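Local coordinates for beta-fructofuranosidase (Arabidopsis thaliana, PDB 2OXB), which hydrolyses sucrose and 1-kestose, and less readily neokestose and levan, as a cell-wall invertase of glycoside hydrolase family 32, at residues A[4-9]-A[480-485]; A[294-299]-A[498-503]. The protein carries 1 engineered substitution. One frame throughout, in Å; residues are numbered along the deposited sequence.

Interaction 1: residues A[4-9]-A[480-485]; sequences YRTGFH and DHSVVE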
# COMPACT_ATOMS: atom_id res chain seq x y z
N TYR A 4 14.60 -15.68 -2.20
CA TYR A 4 13.31 -15.02 -2.33
C TYR A 4 13.14 -13.85 -1.38
O TYR A 4 12.15 -13.13 -1.43
CB TYR A 4 12.19 -16.04 -2.14
CG TYR A 4 12.15 -17.07 -3.26
CD1 TYR A 4 12.67 -16.78 -4.53
CD2 TYR A 4 11.55 -18.31 -3.07
CE1 TYR A 4 12.60 -17.70 -5.57
CE2 TYR A 4 11.48 -19.24 -4.11
CZ TYR A 4 12.00 -18.92 -5.35
OH TYR A 4 11.93 -19.84 -6.37
N ARG A 5 14.14 -13.64 -0.53
CA ARG A 5 14.11 -12.54 0.42
C ARG A 5 14.47 -11.24 -0.30
O ARG A 5 15.18 -11.27 -1.29
CB ARG A 5 15.08 -12.83 1.56
CG ARG A 5 14.81 -14.15 2.25
CD ARG A 5 15.45 -14.23 3.62
NE ARG A 5 15.02 -13.12 4.47
CZ ARG A 5 15.42 -12.94 5.72
NH1 ARG A 5 16.25 -13.80 6.30
NH2 ARG A 5 14.99 -11.88 6.41
N THR A 6 13.97 -10.11 0.19
CA THR A 6 14.27 -8.82 -0.43
C THR A 6 15.56 -8.23 0.11
O THR A 6 15.92 -8.45 1.27
CB THR A 6 13.15 -7.80 -0.21
OG1 THR A 6 13.10 -7.44 1.18
CG2 THR A 6 11.81 -8.38 -0.61
N GLY A 7 16.24 -7.46 -0.73
CA GLY A 7 17.48 -6.82 -0.33
C GLY A 7 17.34 -5.37 0.12
O GLY A 7 18.07 -4.93 1.00
N PHE A 8 16.42 -4.62 -0.48
CA PHE A 8 16.25 -3.22 -0.10
C PHE A 8 14.86 -2.83 0.38
O PHE A 8 14.56 -1.64 0.52
CB PHE A 8 16.67 -2.31 -1.26
CG PHE A 8 15.85 -2.47 -2.50
CD1 PHE A 8 14.60 -1.89 -2.60
CD2 PHE A 8 16.34 -3.19 -3.58
CE1 PHE A 8 13.84 -2.02 -3.77
CE2 PHE A 8 15.60 -3.33 -4.74
CZ PHE A 8 14.34 -2.75 -4.83
N HIS A 9 14.01 -3.79 0.65
CA HIS A 9 12.69 -3.44 1.14
C HIS A 9 12.71 -3.45 2.66
O HIS A 9 13.39 -2.63 3.28
CB HIS A 9 11.66 -4.42 0.59
CG HIS A 9 11.36 -4.23 -0.86
ND1 HIS A 9 10.74 -3.10 -1.35
CD2 HIS A 9 11.64 -5.01 -1.93
CE1 HIS A 9 10.65 -3.19 -2.66
NE2 HIS A 9 11.18 -4.34 -3.04
N ASP A 480 12.89 -6.49 -6.78
CA ASP A 480 13.58 -7.06 -5.63
C ASP A 480 13.31 -8.55 -5.36
O ASP A 480 12.85 -8.94 -4.28
CB ASP A 480 13.27 -6.25 -4.38
CG ASP A 480 14.36 -6.36 -3.34
OD1 ASP A 480 15.04 -7.41 -3.33
OD2 ASP A 480 14.54 -5.42 -2.53
N HIS A 481 13.61 -9.39 -6.35
CA HIS A 481 13.44 -10.83 -6.22
C HIS A 481 11.97 -11.18 -6.10
O HIS A 481 11.19 -10.95 -7.03
CB HIS A 481 14.23 -11.33 -4.99
CG HIS A 481 15.64 -10.82 -4.94
ND1 HIS A 481 16.64 -11.32 -5.74
CD2 HIS A 481 16.20 -9.82 -4.22
CE1 HIS A 481 17.76 -10.65 -5.51
NE2 HIS A 481 17.52 -9.73 -4.60
N SER A 482 11.59 -11.74 -4.96
CA SER A 482 10.22 -12.14 -4.68
C SER A 482 9.17 -11.04 -4.85
O SER A 482 8.03 -11.32 -5.22
CB SER A 482 10.12 -12.68 -3.25
OG SER A 482 10.39 -11.65 -2.30
N VAL A 483 9.53 -9.79 -4.57
CA VAL A 483 8.58 -8.70 -4.70
C VAL A 483 8.87 -7.71 -5.82
O VAL A 483 10.00 -7.27 -6.01
CB VAL A 483 8.45 -7.91 -3.40
CG1 VAL A 483 9.82 -7.41 -2.97
CG2 VAL A 483 7.51 -6.74 -3.60
N VAL A 484 7.81 -7.36 -6.54
CA VAL A 484 7.91 -6.43 -7.65
C VAL A 484 6.77 -5.44 -7.60
O VAL A 484 5.60 -5.83 -7.59
CB VAL A 484 7.85 -7.17 -8.98
CG1 VAL A 484 9.22 -7.73 -9.33
CG2 VAL A 484 6.84 -8.29 -8.88
N GLU A 485 7.11 -4.16 -7.56
CA GLU A 485 6.09 -3.12 -7.50
C GLU A 485 6.02 -2.36 -8.82
O GLU A 485 7.03 -1.85 -9.31
CB GLU A 485 6.41 -2.15 -6.37
CG GLU A 485 6.39 -2.82 -5.02
CD GLU A 485 6.84 -1.90 -3.92
OE1 GLU A 485 8.00 -1.46 -3.98
OE2 GLU A 485 6.04 -1.63 -3.00

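Interaction 2: residues A[294-299]-A[498-503]; sequences TNESSS and RVYPKL. With NAG (2-acetamido-2-deoxy-beta-D-glucopyranose), chain C.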
# COMPACT_ATOMS: atom_id res chain seq x y z
N THR A 294 1.13 -6.27 2.08
CA THR A 294 1.41 -7.20 0.97
C THR A 294 1.70 -8.65 1.39
O THR A 294 2.80 -9.00 1.81
CB THR A 294 2.61 -6.74 0.09
OG1 THR A 294 2.21 -5.62 -0.71
CG2 THR A 294 3.06 -7.86 -0.85
N ASN A 295 0.66 -9.46 1.24
CA ASN A 295 0.66 -10.88 1.53
C ASN A 295 1.89 -11.57 0.99
O ASN A 295 2.79 -10.95 0.45
CB ASN A 295 -0.54 -11.53 0.84
CG ASN A 295 -1.48 -12.21 1.79
OD1 ASN A 295 -1.09 -12.66 2.86
ND2 ASN A 295 -2.74 -12.30 1.37
N GLU A 296 1.85 -12.88 1.11
CA GLU A 296 2.90 -13.75 0.63
C GLU A 296 2.21 -14.64 -0.42
O GLU A 296 1.38 -15.47 -0.04
CB GLU A 296 3.39 -14.61 1.78
CG GLU A 296 4.71 -15.28 1.53
CD GLU A 296 5.87 -14.34 1.78
OE1 GLU A 296 5.92 -13.81 2.90
OE2 GLU A 296 6.71 -14.15 0.87
N SER A 297 2.54 -14.48 -1.70
CA SER A 297 1.92 -15.28 -2.77
C SER A 297 2.36 -16.74 -2.84
O SER A 297 1.94 -17.48 -3.73
CB SER A 297 2.16 -14.63 -4.14
OG SER A 297 1.33 -13.50 -4.37
N SER A 298 3.22 -17.16 -1.91
CA SER A 298 3.70 -18.54 -1.89
C SER A 298 2.85 -19.35 -0.93
O SER A 298 2.33 -18.82 0.04
CB SER A 298 5.15 -18.60 -1.42
OG SER A 298 5.22 -18.42 -0.02
N SER A 299 2.73 -20.64 -1.21
CA SER A 299 1.94 -21.51 -0.36
C SER A 299 2.53 -21.50 1.05
O SER A 299 3.73 -21.34 1.23
CB SER A 299 1.95 -22.93 -0.92
OG SER A 299 3.20 -23.55 -0.69
N ARG A 498 3.85 -10.71 -6.12
CA ARG A 498 4.86 -11.56 -5.50
C ARG A 498 5.18 -12.73 -6.42
O ARG A 498 4.29 -13.51 -6.78
CB ARG A 498 4.35 -12.08 -4.16
CG ARG A 498 3.54 -11.06 -3.38
CD ARG A 498 4.41 -10.02 -2.71
NE ARG A 498 4.63 -10.35 -1.31
CZ ARG A 498 5.50 -11.26 -0.87
NH1 ARG A 498 6.24 -11.94 -1.73
NH2 ARG A 498 5.60 -11.50 0.42
N VAL A 499 6.45 -12.84 -6.81
CA VAL A 499 6.92 -13.90 -7.70
C VAL A 499 7.95 -14.80 -7.01
O VAL A 499 8.68 -14.36 -6.12
CB VAL A 499 7.50 -13.30 -9.03
CG1 VAL A 499 8.63 -12.33 -8.75
CG2 VAL A 499 7.97 -14.42 -9.96
N TYR A 500 8.00 -16.06 -7.43
CA TYR A 500 8.91 -17.03 -6.85
C TYR A 500 9.42 -17.95 -7.96
O TYR A 500 9.00 -19.12 -8.08
CB TYR A 500 8.15 -17.84 -5.79
CG TYR A 500 7.48 -16.98 -4.74
CD1 TYR A 500 8.19 -16.51 -3.63
CD2 TYR A 500 6.12 -16.63 -4.85
CE1 TYR A 500 7.58 -15.74 -2.65
CE2 TYR A 500 5.49 -15.86 -3.87
CZ TYR A 500 6.23 -15.42 -2.77
OH TYR A 500 5.64 -14.68 -1.75
N PRO A 501 10.32 -17.43 -8.80
CA PRO A 501 10.91 -18.16 -9.92
C PRO A 501 12.00 -19.12 -9.49
O PRO A 501 12.73 -18.87 -8.52
CB PRO A 501 11.46 -17.04 -10.80
CG PRO A 501 11.97 -16.08 -9.77
CD PRO A 501 10.85 -16.05 -8.73
N LYS A 502 12.11 -20.23 -10.22
CA LYS A 502 13.12 -21.25 -9.93
C LYS A 502 14.41 -21.05 -10.73
O LYS A 502 15.48 -21.49 -10.31
CB LYS A 502 12.53 -22.65 -10.19
CG LYS A 502 11.51 -23.12 -9.15
CD LYS A 502 12.18 -23.57 -7.84
CE LYS A 502 12.78 -24.98 -7.96
NZ LYS A 502 13.42 -25.51 -6.71
N LEU A 503 14.30 -20.38 -11.88
CA LEU A 503 15.45 -20.10 -12.75
C LEU A 503 15.87 -18.63 -12.68
O LEU A 503 17.03 -18.30 -12.86
CB LEU A 503 15.13 -20.45 -14.20
CG LEU A 503 15.14 -21.93 -14.58
CD1 LEU A 503 14.23 -22.15 -15.78
CD2 LEU A 503 16.55 -22.40 -14.85
C1 NAG C . -3.25 -13.59 0.94
C2 NAG C . -4.01 -13.45 -0.39
C3 NAG C . -4.29 -14.81 -1.05
C4 NAG C . -3.09 -15.77 -1.00
C5 NAG C . -2.60 -15.81 0.44
C6 NAG C . -1.48 -16.78 0.77
C7 NAG C . -6.42 -13.45 -0.17
C8 NAG C . -6.94 -13.99 1.15
N2 NAG C . -5.27 -12.77 -0.16
O3 NAG C . -4.69 -14.63 -2.40
O4 NAG C . -3.52 -17.06 -1.41
O5 NAG C . -2.17 -14.50 0.82
O6 NAG C . -1.23 -16.81 2.17
O7 NAG C . -7.05 -13.66 -1.21

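Interaction 1: residues A[4-9]-A[480-485]
A side-chain carboxylate holding two backbone amides joins D480 to G7 and F8. The contact is buried. It ties the N-terminal segment, just ahead of strand 15-26 of the β-propeller, to the hairpin of strands 473-480 and 483-488 in the C-terminal β-sandwich. A type II' turn from D480 to V483 closes that hairpin. D480 has CG anti to its backbone nitrogen (chi1 -154°), which carries the carboxylate across to the 4-9 segment. G7 N gives a hydrogen bond to D480 OD1 at 2.9 Å, nearly straight at 167°. It arrives on the syn side, somewhat out of the carboxylate plane. F8 N gives an equally straight bond, also 2.9 Å, to the syn lone pair of D480 OD2. The same oxygen lies over the centre of the F8 ring, on one face. The H9 ring lies obliquely beside the D480 carboxylate, their planes 34° apart. The T6 methyl CG2 lies near V483 CG1, though the modelled closeness is doubtful. E485 OE1 approaches H9 CE1 at 3.4 Å, but its other oxygen, OE2, makes a salt bridge to R316. H481 lies along the chain of R5 and T6, with CD2 3.4 Å from R5 O, while its NE2 bonds to Q366. With an alanine here instead of D480, G7 N and F8 N would probably be left without their acceptors and the bend from T6 to F8 freer to shift. Two amides on two oxygens fix the rotation of the carboxylate, and they are likely to stabilise its negative charge in this buried place.

Interaction 2: residues A[294-299]-A[498-503]
Bends at chi2 and chi3 fold the R498 guanidinium back against the backbone of N295 and E296. E296 meets it with CG anti to the backbone nitrogen (chi1 -164°) and a bend at chi2 that brings the carboxylate round to R498 and Y500. R498 NE makes a weak, strongly bent hydrogen bond to N295 O at 2.6 Å. R498 NH2 reaches E296 OE2 at 2.9 Å, a salt bridge whose hydrogen bond is weak. The carboxylate and guanidinium planes stand 83° apart, so this is no flat two-pronged pairing. Y500 OH donates to the same OE2 at 2.9 Å, and OE2 sits at the edge of the tyrosine ring. The modelled place of E296 OE2 is not fully certain, and these bonds share that doubt. E296 CA lies over one face of the guanidinium, and T294 CG2 lies at its edge. S297 packs its CB against R498 CB, while its OG bonds to K273. S298 CB sits over the Y500 ring in a CH-pi contact, 3.8 Å from the centroid and 17° off the normal. N295 turns the other way and carries an N-linked glycan, with ND2 bonded to NAG C1 at 1.5 Å. The sugar also bonds to D457. K306 of helix 300-306 makes a second salt bridge to E296 OE2, and G310 N bonds to OE1. The 294-299 segment follows propeller strand 287-291 and ends at S299, the N-cap residue of that helix, and here it meets the end of sandwich strand 493-498.

In the fold
Both contacts are buried, so neither is a surface patch. Interaction 1 joins the N-terminal loop leading into the propeller, and interaction 2 a propeller loop, to the C-terminal β-sandwich. They use the same sandwich sheet, in which strand 483-488 pairs with edge strand 493-498. They also touch directly: S482 O and V499 N are 2.7 Å apart, and Y4 OH and P501 O 2.5 Å, both probable hydrogen bonds. Their chemistry differs. In interaction 1 a sandwich carboxylate takes backbone amides from the N-terminal segment, beside aromatic rings. In interaction 2 the roles are reversed, as sandwich arginine and tyrosine side chains reach a propeller carboxylate and carbonyl, close to a glycan.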